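Local coordinates for pirin-like protein YhaK (Escherichia coli, PDB 2VEC) that is a monomeric cytoplasmic bicupin of the pirin family that lacks quercetin 2,3-dioxygenase activity and is probably redox-sensitive through a reactive cysteine, at residues 69-74 with 133-138; 88-93 with 111-116; 96-101 with 124-129; 104-109 with 153-158. All blocks are in the same frame, centred on the assembly; numbering follows the deposited sequence.

Interaction 1 (69-74 with 133-138)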
loop_
_atom_site.group_PDB
_atom_site.type_symbol
_atom_site.label_atom_id
_atom_site.label_comp_id
_atom_site.label_asym_id
_atom_site.label_seq_id
_atom_site.Cartn_x
_atom_site.Cartn_y
_atom_site.Cartn_z
ATOM N N GLU A 69 -9.384 -4.712 3.867
ATOM C CA GLU A 69 -10.784 -5.108 3.878
ATOM C C GLU A 69 -10.906 -6.547 3.446
ATOM O O GLU A 69 -10.038 -7.065 2.729
ATOM C CB GLU A 69 -11.605 -4.193 2.969
ATOM C CG GLU A 69 -11.771 -2.756 3.553
ATOM C CD GLU A 69 -12.625 -2.752 4.830
ATOM O OE1 GLU A 69 -13.769 -3.305 4.793
ATOM O OE2 GLU A 69 -12.152 -2.221 5.870
ATOM N N VAL A 70 -11.962 -7.197 3.926
ATOM C CA VAL A 70 -12.273 -8.574 3.570
ATOM C C VAL A 70 -13.681 -8.570 2.987
ATOM O O VAL A 70 -14.605 -8.118 3.652
ATOM C CB VAL A 70 -12.185 -9.505 4.818
ATOM C CG1 VAL A 70 -12.627 -10.940 4.500
ATOM C CG2 VAL A 70 -10.762 -9.504 5.419
ATOM N N LEU A 71 -13.834 -9.064 1.755
ATOM C CA LEU A 71 -15.146 -9.292 1.123
ATOM C C LEU A 71 -15.508 -10.778 1.137
ATOM O O LEU A 71 -14.698 -11.612 0.719
ATOM C CB LEU A 71 -15.120 -8.812 -0.337
ATOM C CG LEU A 71 -15.431 -7.362 -0.723
ATOM C CD1 LEU A 71 -15.222 -7.197 -2.229
ATOM C CD2 LEU A 71 -16.864 -6.965 -0.372
ATOM N N ALA A 72 -16.727 -11.100 1.595
ATOM C CA ALA A 72 -17.224 -12.485 1.661
ATOM C C ALA A 72 -17.453 -13.095 0.259
ATOM O O ALA A 72 -17.639 -12.344 -0.717
ATOM C CB ALA A 72 -18.521 -12.527 2.481
ATOM N N PRO A 73 -17.410 -14.447 0.144
ATOM C CA PRO A 73 -17.821 -15.134 -1.107
ATOM C C PRO A 73 -19.057 -14.484 -1.765
ATOM O O PRO A 73 -20.026 -14.156 -1.058
ATOM C CB PRO A 73 -18.185 -16.552 -0.627
ATOM C CG PRO A 73 -17.397 -16.771 0.632
ATOM C CD PRO A 73 -16.927 -15.399 1.183
ATOM N N GLY A 74 -18.999 -14.246 -3.087
ATOM C CA GLY A 74 -20.109 -13.538 -3.769
ATOM C C GLY A 74 -20.214 -12.004 -3.575
ATOM O O GLY A 74 -20.907 -11.339 -4.351
ATOM N N LYS A 133 -15.212 -18.566 -2.031
ATOM C CA LYS A 133 -14.074 -18.197 -1.163
ATOM C C LYS A 133 -14.017 -16.691 -1.044
ATOM O O LYS A 133 -14.357 -15.960 -1.998
ATOM C CB LYS A 133 -12.746 -18.726 -1.776
ATOM C CG LYS A 133 -12.660 -20.222 -2.136
ATOM C CD LYS A 133 -11.236 -20.830 -1.944
ATOM C CE LYS A 133 -11.062 -22.241 -2.496
ATOM N NZ LYS A 133 -11.915 -23.257 -1.749
ATOM N N PRO A 134 -13.582 -16.141 0.126
ATOM C CA PRO A 134 -13.506 -14.689 0.334
ATOM C C PRO A 134 -12.318 -14.038 -0.314
ATOM O O PRO A 134 -11.460 -14.696 -0.904
ATOM C CB PRO A 134 -13.366 -14.541 1.856
ATOM C CG PRO A 134 -12.531 -15.818 2.168
ATOM C CD PRO A 134 -13.151 -16.882 1.349
ATOM N N LEU A 135 -12.286 -12.699 -0.180
ATOM C CA LEU A 135 -11.191 -11.810 -0.704
ATOM C C LEU A 135 -10.611 -10.835 0.347
ATOM O O LEU A 135 -11.364 -10.199 1.083
ATOM C CB LEU A 135 -11.698 -10.967 -1.885
ATOM C CG LEU A 135 -10.955 -9.701 -2.358
ATOM C CD1 LEU A 135 -9.737 -9.984 -3.250
ATOM C CD2 LEU A 135 -11.913 -8.790 -3.114
ATOM N N THR A 136 -9.275 -10.691 0.397
ATOM C CA THR A 136 -8.614 -9.767 1.319
ATOM C C THR A 136 -7.667 -8.853 0.539
ATOM O O THR A 136 -6.881 -9.314 -0.276
ATOM C CB THR A 136 -7.764 -10.484 2.386
ATOM O OG1 THR A 136 -8.547 -11.463 3.074
ATOM C CG2 THR A 136 -7.194 -9.446 3.431
ATOM N N ARG A 137 -7.752 -7.560 0.767
ATOM C CA ARG A 137 -6.881 -6.683 0.021
ATOM C C ARG A 137 -6.568 -5.435 0.814
ATOM O O ARG A 137 -7.398 -4.980 1.597
ATOM C CB ARG A 137 -7.460 -6.339 -1.341
ATOM C CG ARG A 137 -8.770 -5.605 -1.335
ATOM C CD ARG A 137 -8.534 -4.145 -1.597
ATOM N NE ARG A 137 -9.824 -3.452 -1.480
ATOM C CZ ARG A 137 -10.210 -2.776 -0.408
ATOM N NH1 ARG A 137 -9.404 -2.678 0.640
ATOM N NH2 ARG A 137 -11.394 -2.179 -0.407
ATOM N N MET A 138 -5.369 -4.914 0.613
ATOM C CA MET A 138 -4.941 -3.693 1.291
ATOM C C MET A 138 -5.051 -2.604 0.234
ATOM O O MET A 138 -4.895 -2.876 -0.962
ATOM C CB MET A 138 -3.526 -3.857 1.791
ATOM C CG MET A 138 -2.902 -2.567 2.327
ATOM S SD MET A 138 -1.454 -2.908 3.346
ATOM C CE MET A 138 -2.184 -3.675 4.811
#

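Interaction 2 (88-93 with 111-116)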
loop_
_atom_site.group_PDB
_atom_site.type_symbol
_atom_site.label_atom_id
_atom_site.label_comp_id
_atom_site.label_asym_id
_atom_site.label_seq_id
_atom_site.Cartn_x
_atom_site.Cartn_y
_atom_site.Cartn_z
ATOM N N LEU A 88 -4.410 2.447 -4.817
ATOM C CA LEU A 88 -3.528 1.321 -5.084
ATOM C C LEU A 88 -3.942 0.160 -4.219
ATOM O O LEU A 88 -3.955 0.286 -2.986
ATOM C CB LEU A 88 -2.085 1.732 -4.789
ATOM C CG LEU A 88 -0.934 0.880 -5.358
ATOM C CD1 LEU A 88 0.330 1.730 -5.511
ATOM C CD2 LEU A 88 -0.676 -0.340 -4.447
ATOM N N ASN A 89 -4.283 -0.967 -4.858
ATOM C CA ASN A 89 -4.734 -2.160 -4.179
ATOM C C ASN A 89 -3.660 -3.238 -4.242
ATOM O O ASN A 89 -3.043 -3.471 -5.303
ATOM C CB ASN A 89 -6.041 -2.716 -4.827
ATOM C CG ASN A 89 -7.234 -1.750 -4.662
ATOM O OD1 ASN A 89 -7.312 -1.010 -3.684
ATOM N ND2 ASN A 89 -8.092 -1.685 -5.654
ATOM N N VAL A 90 -3.445 -3.902 -3.123
ATOM C CA VAL A 90 -2.542 -5.007 -3.068
ATOM C C VAL A 90 -3.438 -6.158 -2.650
ATOM O O VAL A 90 -3.994 -6.160 -1.546
ATOM C CB VAL A 90 -1.439 -4.762 -2.022
ATOM C CG1 VAL A 90 -0.512 -6.005 -1.868
ATOM C CG2 VAL A 90 -0.653 -3.479 -2.379
ATOM N N ILE A 91 -3.655 -7.071 -3.577
ATOM C CA ILE A 91 -4.462 -8.260 -3.283
ATOM C C ILE A 91 -3.656 -9.245 -2.456
ATOM O O ILE A 91 -2.638 -9.759 -2.903
ATOM C CB ILE A 91 -4.961 -8.972 -4.530
ATOM C CG1 ILE A 91 -5.541 -7.972 -5.551
ATOM C CG2 ILE A 91 -6.040 -10.012 -4.128
ATOM C CD1 ILE A 91 -6.685 -7.115 -5.012
ATOM N N LEU A 92 -4.157 -9.524 -1.262
ATOM C CA LEU A 92 -3.540 -10.452 -0.320
ATOM C C LEU A 92 -4.100 -11.861 -0.405
ATOM O O LEU A 92 -3.370 -12.816 -0.149
ATOM C CB LEU A 92 -3.712 -9.922 1.116
ATOM C CG LEU A 92 -3.063 -8.537 1.270
ATOM C CD1 LEU A 92 -3.427 -7.959 2.656
ATOM C CD2 LEU A 92 -1.530 -8.612 1.102
ATOM N N ASP A 93 -5.388 -12.005 -0.715
ATOM C CA ASP A 93 -5.980 -13.346 -0.790
ATOM C C ASP A 93 -7.165 -13.219 -1.681
ATOM O O ASP A 93 -7.875 -12.223 -1.616
ATOM C CB ASP A 93 -6.389 -13.910 0.616
ATOM C CG ASP A 93 -6.922 -15.356 0.580
ATOM O OD1 ASP A 93 -6.306 -16.281 -0.034
ATOM O OD2 ASP A 93 -7.948 -15.588 1.282
ATOM N N GLY A 111 -1.252 -11.632 -4.870
ATOM C CA GLY A 111 0.092 -11.504 -5.388
ATOM C C GLY A 111 0.283 -10.374 -6.393
ATOM O O GLY A 111 1.405 -10.164 -6.871
ATOM N N GLU A 112 -0.808 -9.672 -6.726
ATOM C CA GLU A 112 -0.771 -8.554 -7.643
ATOM C C GLU A 112 -1.084 -7.262 -6.925
ATOM O O GLU A 112 -1.855 -7.267 -5.957
ATOM C CB GLU A 112 -1.795 -8.721 -8.757
ATOM C CG GLU A 112 -1.473 -9.875 -9.741
ATOM C CD GLU A 112 -2.530 -9.969 -10.839
ATOM O OE1 GLU A 112 -3.630 -10.534 -10.576
ATOM O OE2 GLU A 112 -2.285 -9.451 -11.938
ATOM N N ALA A 113 -0.492 -6.182 -7.431
ATOM C CA ALA A 113 -0.824 -4.825 -7.026
ATOM C C ALA A 113 -1.448 -4.096 -8.230
ATOM O O ALA A 113 -1.023 -4.276 -9.393
ATOM C CB ALA A 113 0.456 -4.088 -6.521
ATOM N N LEU A 114 -2.455 -3.286 -7.951
ATOM C CA LEU A 114 -3.232 -2.617 -8.989
ATOM C C LEU A 114 -3.245 -1.126 -8.661
ATOM O O LEU A 114 -3.567 -0.771 -7.521
ATOM C CB LEU A 114 -4.663 -3.175 -8.942
ATOM C CG LEU A 114 -5.838 -2.431 -9.604
ATOM C CD1 LEU A 114 -5.684 -2.400 -11.141
ATOM C CD2 LEU A 114 -7.117 -3.132 -9.271
ATOM N N LEU A 115 -2.969 -0.276 -9.644
ATOM C CA LEU A 115 -3.142 1.159 -9.470
ATOM C C LEU A 115 -4.282 1.684 -10.363
ATOM O O LEU A 115 -4.288 1.485 -11.577
ATOM C CB LEU A 115 -1.834 1.917 -9.770
ATOM C CG LEU A 115 -1.933 3.442 -9.634
ATOM C CD1 LEU A 115 -2.016 3.881 -8.155
ATOM C CD2 LEU A 115 -0.763 4.164 -10.307
ATOM N N LEU A 116 -5.263 2.339 -9.756
ATOM C CA LEU A 116 -6.312 3.032 -10.524
ATOM C C LEU A 116 -6.071 4.515 -10.397
ATOM O O LEU A 116 -6.114 5.044 -9.285
ATOM C CB LEU A 116 -7.696 2.657 -9.959
ATOM C CG LEU A 116 -7.992 1.155 -9.927
ATOM C CD1 LEU A 116 -9.294 0.892 -9.166
ATOM C CD2 LEU A 116 -8.105 0.655 -11.375
#

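Interaction 3 (96-101 with 124-129)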
loop_
_atom_site.group_PDB
_atom_site.type_symbol
_atom_site.label_atom_id
_atom_site.label_comp_id
_atom_site.label_asym_id
_atom_site.label_seq_id
_atom_site.Cartn_x
_atom_site.Cartn_y
_atom_site.Cartn_z
ATOM N N ALA A 96 -10.453 -10.439 -7.460
ATOM C CA ALA A 96 -11.450 -9.399 -7.519
ATOM C C ALA A 96 -11.490 -8.795 -8.906
ATOM O O ALA A 96 -10.488 -8.808 -9.622
ATOM C CB ALA A 96 -11.114 -8.324 -6.498
ATOM N N GLU A 97 -12.649 -8.258 -9.276
ATOM C CA GLU A 97 -12.770 -7.470 -10.504
ATOM C C GLU A 97 -13.098 -6.006 -10.168
ATOM O O GLU A 97 -13.879 -5.732 -9.254
ATOM C CB GLU A 97 -13.802 -8.097 -11.460
ATOM C CG GLU A 97 -14.071 -7.250 -12.674
ATOM C CD GLU A 97 -14.557 -8.012 -13.874
ATOM O OE1 GLU A 97 -15.404 -8.925 -13.730
ATOM O OE2 GLU A 97 -14.100 -7.667 -14.987
ATOM N N TYR A 98 -12.482 -5.080 -10.906
ATOM C CA TYR A 98 -12.622 -3.636 -10.675
ATOM C C TYR A 98 -13.210 -3.011 -11.914
ATOM O O TYR A 98 -12.637 -3.146 -12.985
ATOM C CB TYR A 98 -11.250 -3.005 -10.358
ATOM C CG TYR A 98 -10.730 -3.564 -9.075
ATOM C CD1 TYR A 98 -11.027 -2.945 -7.873
ATOM C CD2 TYR A 98 -10.028 -4.766 -9.058
ATOM C CE1 TYR A 98 -10.604 -3.501 -6.673
ATOM C CE2 TYR A 98 -9.583 -5.314 -7.870
ATOM C CZ TYR A 98 -9.892 -4.687 -6.681
ATOM O OH TYR A 98 -9.478 -5.227 -5.495
ATOM N N ARG A 99 -14.366 -2.367 -11.788
ATOM C CA ARG A 99 -15.014 -1.765 -12.950
ATOM C C ARG A 99 -15.290 -0.297 -12.711
ATOM O O ARG A 99 -15.490 0.130 -11.570
ATOM C CB ARG A 99 -16.324 -2.490 -13.296
ATOM C CG ARG A 99 -16.152 -3.971 -13.558
ATOM C CD ARG A 99 -17.418 -4.623 -14.152
ATOM N NE ARG A 99 -17.097 -5.905 -14.778
ATOM C CZ ARG A 99 -17.907 -6.965 -14.788
ATOM N NH1 ARG A 99 -19.101 -6.903 -14.195
ATOM N NH2 ARG A 99 -17.529 -8.099 -15.385
ATOM N N ASP A 100 -15.300 0.486 -13.782
ATOM C CA ASP A 100 -15.671 1.878 -13.636
ATOM C C ASP A 100 -16.834 2.245 -14.554
ATOM O O ASP A 100 -17.207 1.464 -15.424
ATOM C CB ASP A 100 -14.456 2.810 -13.768
ATOM C CG ASP A 100 -13.986 3.021 -15.199
ATOM O OD1 ASP A 100 -14.756 2.854 -16.180
ATOM O OD2 ASP A 100 -12.821 3.438 -15.344
ATOM N N SER A 101 -17.417 3.416 -14.345
ATOM C CA SER A 101 -18.584 3.819 -15.133
ATOM C C SER A 101 -18.291 4.130 -16.606
ATOM O O SER A 101 -19.219 4.351 -17.384
ATOM C CB SER A 101 -19.340 4.967 -14.457
ATOM O OG SER A 101 -18.470 5.991 -14.013
ATOM N N TYR A 124 -16.584 3.753 -9.359
ATOM C CA TYR A 124 -15.718 2.591 -9.349
ATOM C C TYR A 124 -16.284 1.493 -8.473
ATOM O O TYR A 124 -16.739 1.753 -7.362
ATOM C CB TYR A 124 -14.313 2.991 -8.819
ATOM C CG TYR A 124 -13.610 3.970 -9.726
ATOM C CD1 TYR A 124 -12.769 3.527 -10.758
ATOM C CD2 TYR A 124 -13.806 5.353 -9.579
ATOM C CE1 TYR A 124 -12.114 4.461 -11.617
ATOM C CE2 TYR A 124 -13.183 6.265 -10.424
ATOM C CZ TYR A 124 -12.342 5.821 -11.436
ATOM O OH TYR A 124 -11.748 6.761 -12.264
ATOM N N SER A 125 -16.220 0.259 -8.954
ATOM C CA SER A 125 -16.756 -0.864 -8.197
ATOM C C SER A 125 -15.735 -1.981 -8.051
ATOM O O SER A 125 -14.837 -2.136 -8.882
ATOM C CB SER A 125 -18.042 -1.384 -8.843
ATOM O OG SER A 125 -17.764 -2.188 -9.968
ATOM N N GLU A 126 -15.878 -2.752 -6.980
ATOM C CA GLU A 126 -14.938 -3.810 -6.656
ATOM C C GLU A 126 -15.746 -5.034 -6.275
ATOM O O GLU A 126 -16.530 -4.971 -5.332
ATOM C CB GLU A 126 -14.026 -3.368 -5.500
ATOM C CG GLU A 126 -13.370 -4.521 -4.721
ATOM C CD GLU A 126 -12.333 -4.051 -3.697
ATOM O OE1 GLU A 126 -12.549 -3.014 -3.028
ATOM O OE2 GLU A 126 -11.290 -4.731 -3.566
ATOM N N HIS A 127 -15.587 -6.122 -7.026
ATOM C CA HIS A 127 -16.370 -7.350 -6.784
ATOM C C HIS A 127 -15.467 -8.531 -6.507
ATOM O O HIS A 127 -14.478 -8.733 -7.216
ATOM C CB HIS A 127 -17.225 -7.766 -7.995
ATOM C CG HIS A 127 -18.162 -6.716 -8.511
ATOM N ND1 HIS A 127 -18.378 -5.507 -7.879
ATOM C CD2 HIS A 127 -18.962 -6.714 -9.608
ATOM C CE1 HIS A 127 -19.262 -4.804 -8.569
ATOM N NE2 HIS A 127 -19.629 -5.511 -9.625
ATOM N N ASN A 128 -15.833 -9.345 -5.522
ATOM C CA ASN A 128 -15.138 -10.602 -5.301
ATOM C C ASN A 128 -15.542 -11.607 -6.399
ATOM O O ASN A 128 -16.722 -11.897 -6.568
ATOM C CB ASN A 128 -15.459 -11.136 -3.896
ATOM C CG ASN A 128 -14.715 -12.417 -3.555
ATOM O OD1 ASN A 128 -14.052 -13.022 -4.423
ATOM N ND2 ASN A 128 -14.837 -12.856 -2.275
ATOM N N LEU A 129 -14.558 -12.119 -7.144
ATOM C CA LEU A 129 -14.839 -13.035 -8.254
ATOM C C LEU A 129 -15.249 -14.450 -7.830
ATOM O O LEU A 129 -15.793 -15.203 -8.654
ATOM C CB LEU A 129 -13.652 -13.094 -9.223
ATOM C CG LEU A 129 -13.545 -11.949 -10.238
ATOM C CD1 LEU A 129 -12.138 -11.856 -10.814
ATOM C CD2 LEU A 129 -14.580 -12.164 -11.348
HETATM O O HOH W 1 -11.256 5.743 -14.491
#

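Interaction 4 (104-109 with 153-158)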
loop_
_atom_site.group_PDB
_atom_site.type_symbol
_atom_site.label_atom_id
_atom_site.label_comp_id
_atom_site.label_asym_id
_atom_site.label_seq_id
_atom_site.Cartn_x
_atom_site.Cartn_y
_atom_site.Cartn_z
ATOM N N ASN A 104 -14.141 0.677 -18.313
ATOM C CA ASN A 104 -12.832 0.087 -18.015
ATOM C C ASN A 104 -12.938 -1.013 -16.965
ATOM O O ASN A 104 -13.724 -0.904 -16.023
ATOM C CB ASN A 104 -11.833 1.135 -17.551
ATOM C CG ASN A 104 -11.666 2.263 -18.533
ATOM O OD1 ASN A 104 -11.809 3.426 -18.169
ATOM N ND2 ASN A 104 -11.345 1.933 -19.780
ATOM N N HIS A 105 -12.174 -2.085 -17.154
ATOM C CA HIS A 105 -12.219 -3.222 -16.236
ATOM C C HIS A 105 -10.866 -3.908 -16.134
ATOM O O HIS A 105 -10.067 -3.901 -17.082
ATOM C CB HIS A 105 -13.284 -4.229 -16.661
ATOM C CG HIS A 105 -13.120 -4.709 -18.067
ATOM N ND1 HIS A 105 -12.357 -5.811 -18.391
ATOM C CD2 HIS A 105 -13.590 -4.216 -19.239
ATOM C CE1 HIS A 105 -12.378 -5.986 -19.702
ATOM N NE2 HIS A 105 -13.118 -5.031 -20.240
ATOM N N VAL A 106 -10.626 -4.512 -14.971
ATOM C CA VAL A 106 -9.407 -5.245 -14.723
ATOM C C VAL A 106 -9.704 -6.219 -13.596
ATOM O O VAL A 106 -10.478 -5.907 -12.699
ATOM C CB VAL A 106 -8.241 -4.265 -14.358
ATOM C CG1 VAL A 106 -8.567 -3.437 -13.084
ATOM C CG2 VAL A 106 -6.909 -5.003 -14.233
ATOM N N GLN A 107 -9.094 -7.394 -13.660
ATOM C CA GLN A 107 -9.163 -8.387 -12.586
ATOM C C GLN A 107 -7.807 -8.467 -11.899
ATOM O O GLN A 107 -6.769 -8.381 -12.561
ATOM C CB GLN A 107 -9.459 -9.780 -13.150
ATOM C CG GLN A 107 -10.716 -9.918 -13.964
ATOM C CD GLN A 107 -10.805 -11.324 -14.595
ATOM O OE1 GLN A 107 -10.306 -12.299 -14.021
ATOM N NE2 GLN A 107 -11.411 -11.421 -15.771
ATOM N N ALA A 108 -7.807 -8.675 -10.586
ATOM C CA ALA A 108 -6.549 -8.836 -9.846
ATOM C C ALA A 108 -6.641 -9.983 -8.851
ATOM O O ALA A 108 -7.574 -10.018 -8.084
ATOM C CB ALA A 108 -6.192 -7.557 -9.126
ATOM N N SER A 109 -5.682 -10.906 -8.882
ATOM C CA SER A 109 -5.592 -12.002 -7.890
ATOM C C SER A 109 -4.512 -11.765 -6.831
ATOM O O SER A 109 -3.720 -10.829 -6.915
ATOM C CB SER A 109 -5.302 -13.335 -8.566
ATOM O OG SER A 109 -6.141 -13.563 -9.682
ATOM N N ILE A 153 -5.172 2.311 -15.666
ATOM C CA ILE A 153 -5.038 1.055 -14.930
ATOM C C ILE A 153 -3.656 0.468 -15.197
ATOM O O ILE A 153 -3.232 0.358 -16.369
ATOM C CB ILE A 153 -6.106 0.039 -15.432
ATOM C CG1 ILE A 153 -7.528 0.505 -15.088
ATOM C CG2 ILE A 153 -5.828 -1.421 -14.897
ATOM C CD1 ILE A 153 -8.633 -0.275 -15.821
ATOM N N GLN A 154 -2.947 0.122 -14.130
ATOM C CA GLN A 154 -1.697 -0.629 -14.233
ATOM C C GLN A 154 -1.740 -1.745 -13.209
ATOM O O GLN A 154 -2.330 -1.581 -12.110
ATOM C CB GLN A 154 -0.519 0.259 -13.901
ATOM C CG GLN A 154 -0.392 1.479 -14.812
ATOM C CD GLN A 154 0.602 2.458 -14.238
ATOM O OE1 GLN A 154 1.814 2.288 -14.387
ATOM N NE2 GLN A 154 0.102 3.470 -13.551
ATOM N N LYS A 155 -1.083 -2.855 -13.527
ATOM C CA LYS A 155 -0.915 -3.925 -12.548
ATOM C C LYS A 155 0.544 -4.339 -12.481
ATOM O O LYS A 155 1.258 -4.199 -13.469
ATOM C CB LYS A 155 -1.717 -5.145 -12.996
ATOM C CG LYS A 155 -3.205 -5.062 -12.760
ATOM C CD LYS A 155 -3.813 -6.485 -12.703
ATOM C CE LYS A 155 -3.714 -7.268 -14.008
ATOM N NZ LYS A 155 -4.346 -8.641 -13.763
ATOM N N LEU A 156 0.953 -4.910 -11.344
ATOM C CA LEU A 156 2.310 -5.400 -11.121
ATOM C C LEU A 156 2.257 -6.719 -10.357
ATOM O O LEU A 156 1.512 -6.876 -9.378
ATOM C CB LEU A 156 3.148 -4.360 -10.321
ATOM C CG LEU A 156 4.559 -4.756 -9.803
ATOM C CD1 LEU A 156 5.488 -3.568 -9.839
ATOM C CD2 LEU A 156 4.492 -5.308 -8.350
ATOM N N ALA A 157 3.029 -7.695 -10.805
ATOM C CA ALA A 157 3.119 -8.944 -10.095
ATOM C C ALA A 157 4.193 -8.857 -8.996
ATOM O O ALA A 157 5.371 -8.665 -9.295
ATOM C CB ALA A 157 3.437 -10.118 -11.077
ATOM N N LEU A 158 3.795 -9.042 -7.746
ATOM C CA LEU A 158 4.755 -8.949 -6.624
ATOM C C LEU A 158 5.745 -10.090 -6.683
ATOM O O LEU A 158 5.352 -11.269 -6.779
ATOM C CB LEU A 158 4.038 -8.963 -5.266
ATOM C CG LEU A 158 3.044 -7.836 -5.072
ATOM C CD1 LEU A 158 2.281 -8.092 -3.752
ATOM C CD2 LEU A 158 3.778 -6.506 -4.983
#

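Interaction 1 (69-74 with 133-138)
Glu69 and Arg137 face each other as an antiparallel hydrogen-bonded pair, Glu69 N donating to Arg137 O at 3.0 Å and Arg137 N answering to Glu69 O at 3.1 Å. Two residues on, Leu71 and Leu135 repeat the exchange, Leu71 N to Leu135 O and Leu135 N to Leu71 O both measuring 2.8 Å, and their side chains run alongside each other until Leu71 CD1 meets Leu135 CD2 at 3.8 Å. Between these rungs the non-hydrogen-bonded pair Val70 and Thr136 occupies the other face, with Val70 CG2 3.8 Å from Thr136 OG1. Past the strand ends, Pro73 CD rests 3.7 Å from Pro134 CB. The two strands are neighbours in the larger sheet of the N-terminal cupin barrel, and the side chains of Leu71 and Leu135 point into the barrel and touch strand 124-128 of the opposing sheet. Arg137 lies beside the aliphatic part of Glu69, NH1 3.5 Å from Glu69 CB, while the Glu69 chain bends at chi2 (-67°) and carries its carboxylate away. Other groups fix the guanidinium: Asn67 OD1 takes a bond from NH1, and NE has an acidic partner on the facing sheet. The Thr136 hydroxyl is bonded to Leu41 O.

Interaction 2 (88-93 with 111-116)
Leu88 and Leu115 lie aslant on one face of this antiparallel pair, the CD1 branch of Leu115 coming to 4.0 Å from Leu88 CB. Leu88 has its CG anti to the backbone N (chi1 -163°), and from there its two branches part: CD1 stays with Leu115 CD1, whereas CD2 leans toward Ala113, in loose contact at 4.4 Å from Ala113 CB. Val90 meets the same small residue through CG2, 4.3 Å from Ala113 CB. Because Ala113 ends at CB, one branch of Leu88 and one of Val90 can converge beside it, Leu88 CD2 and Val90 CG2 3.8 Å apart. On the other face Asn89 and Leu114 run alongside each other, Asn89 ND2 4.0 Å from Leu114 CD2. Tyr98 of the opposing sheet packs against both of them and against Ile91, while Asn89 OD1 is bonded to Gln139.

The backbones are joined at Asn89 and Leu114, whose reciprocal bonds are 2.8 Å for Asn89 N to Leu114 O and 2.7 Å for Leu114 N to Asn89 O. Ile91 N then donates to Glu112 O, and Gly111 N closes the ladder on Ile91 O at 3.0 Å. Gly111 takes a positive phi (96°), a backbone shape that favours glycine, at the turn into strand 112-116. Beyond Ile91, Leu92 and Asp93 both face Thr136 in a classic beta bulge. Such a pair of antiparallel strands, with one face turned to an opposing sheet, belongs to the beta-sandwich barrel of a cupin domain, here the N-terminal one.

Interaction 3 (96-101 with 124-129)
Tyr98 swings its ring anti to its own carbonyl carbon (chi1 -64°), while Glu126 starts with CG opposite the backbone N (chi1 158°) and stays extended; from neighbouring positions on one face, these torsions send both chains the same way. The Tyr98 hydroxyl donates to Glu126 OE2 at 2.7 Å, approaching from above the carboxylate plane, and Glu126 CG packs 3.5 Å from Tyr98 CE1. Ring and carboxylate are turned 45° to each other. The same OE2 receives Arg137 from the facing sheet, so the buried carboxylate oxygen has two partners, which would probably stabilise a negative charge there. Strands 95-100 and 124-128 are the inner pair of the four-stranded sheet of the N-terminal cupin barrel, and their antiparallel ladder runs through Glu97 with His127, where Glu97 N to His127 O is 2.8 Å, and through Arg99 with Ser125, where Ser125 N to Arg99 O is 2.7 Å. On the face bearing Glu97, Arg99 NH2 forms a salt bridge of 2.8 Å with Glu97 OE1, and Leu129 CG lies 4.0 Å from Glu97 CB. Back on the face of Tyr98, at the far end, Asp100 CB sits 3.5 Å from Tyr124 CD1. Asp100 OD1 is bonded to the backbone N atoms of Glu102 and Asn104, and Tyr124 OH to Gln119 N.

Interaction 4 (104-109 with 153-158)
Val106 and Ile153 meet end-on, Val106 CB lying 3.8 Å from Ile153 CG2. The Ile153 chain continues past the valine, and its CD1 methyl comes to 3.9 Å from Asn104 CB. Lys155 meets Val106 differently: it passes along the flank of the valine, the two chains pointing opposite ways, with Lys155 CD 3.8 Å from Val106 CG2. A bend at chi3 (-65°) then turns the straight end of the chain over to the far strand, where Lys155 NZ donates to Gln107 O at 2.7 Å. The ammonium approaches with a C=O...N angle of 169°, almost in line with the carbonyl. It also forms a salt bridge with Glu112, an acid that accepts the Ser109 backbone N-H as well, so the lysine is anchored at two points. The strands themselves are not paired: their axes stay 8.7 Å apart and run nearly parallel, 17° between them. Strand 105-109 is an outermost strand of the four-stranded sheet and bonds to strand 95-100, whereas strand 153-157 borders the six-stranded sheet beside strand 112-116, whose Leu114 touches both Val106 and Ile153.

How the interactions relate
All four contacts lie in the N-terminal cupin half: 1 and 2 within the larger sheet, 3 within the smaller, and 4 between the two. Interactions 1 and 2 have their centres 13 Å apart and are linked by backbone bonds such as Val90 N to Met138 O (2.8 Å). Interaction 3 reaches interaction 1 through Arg137 NE and Glu126 OE2 (2.9 Å); its Tyr98 is wedged against interaction 2, with CD2 3.3 Å from Leu114 CD2. Interaction 4 spans the sheet edges: Val106 O accepts Tyr98 N of interaction 3, and Leu156 N donates to Ala113 O of interaction 2, the centres of interactions 2 and 4 being about 7 Å apart. Strand 135-143 leads along the chain to the oxidised Cys145.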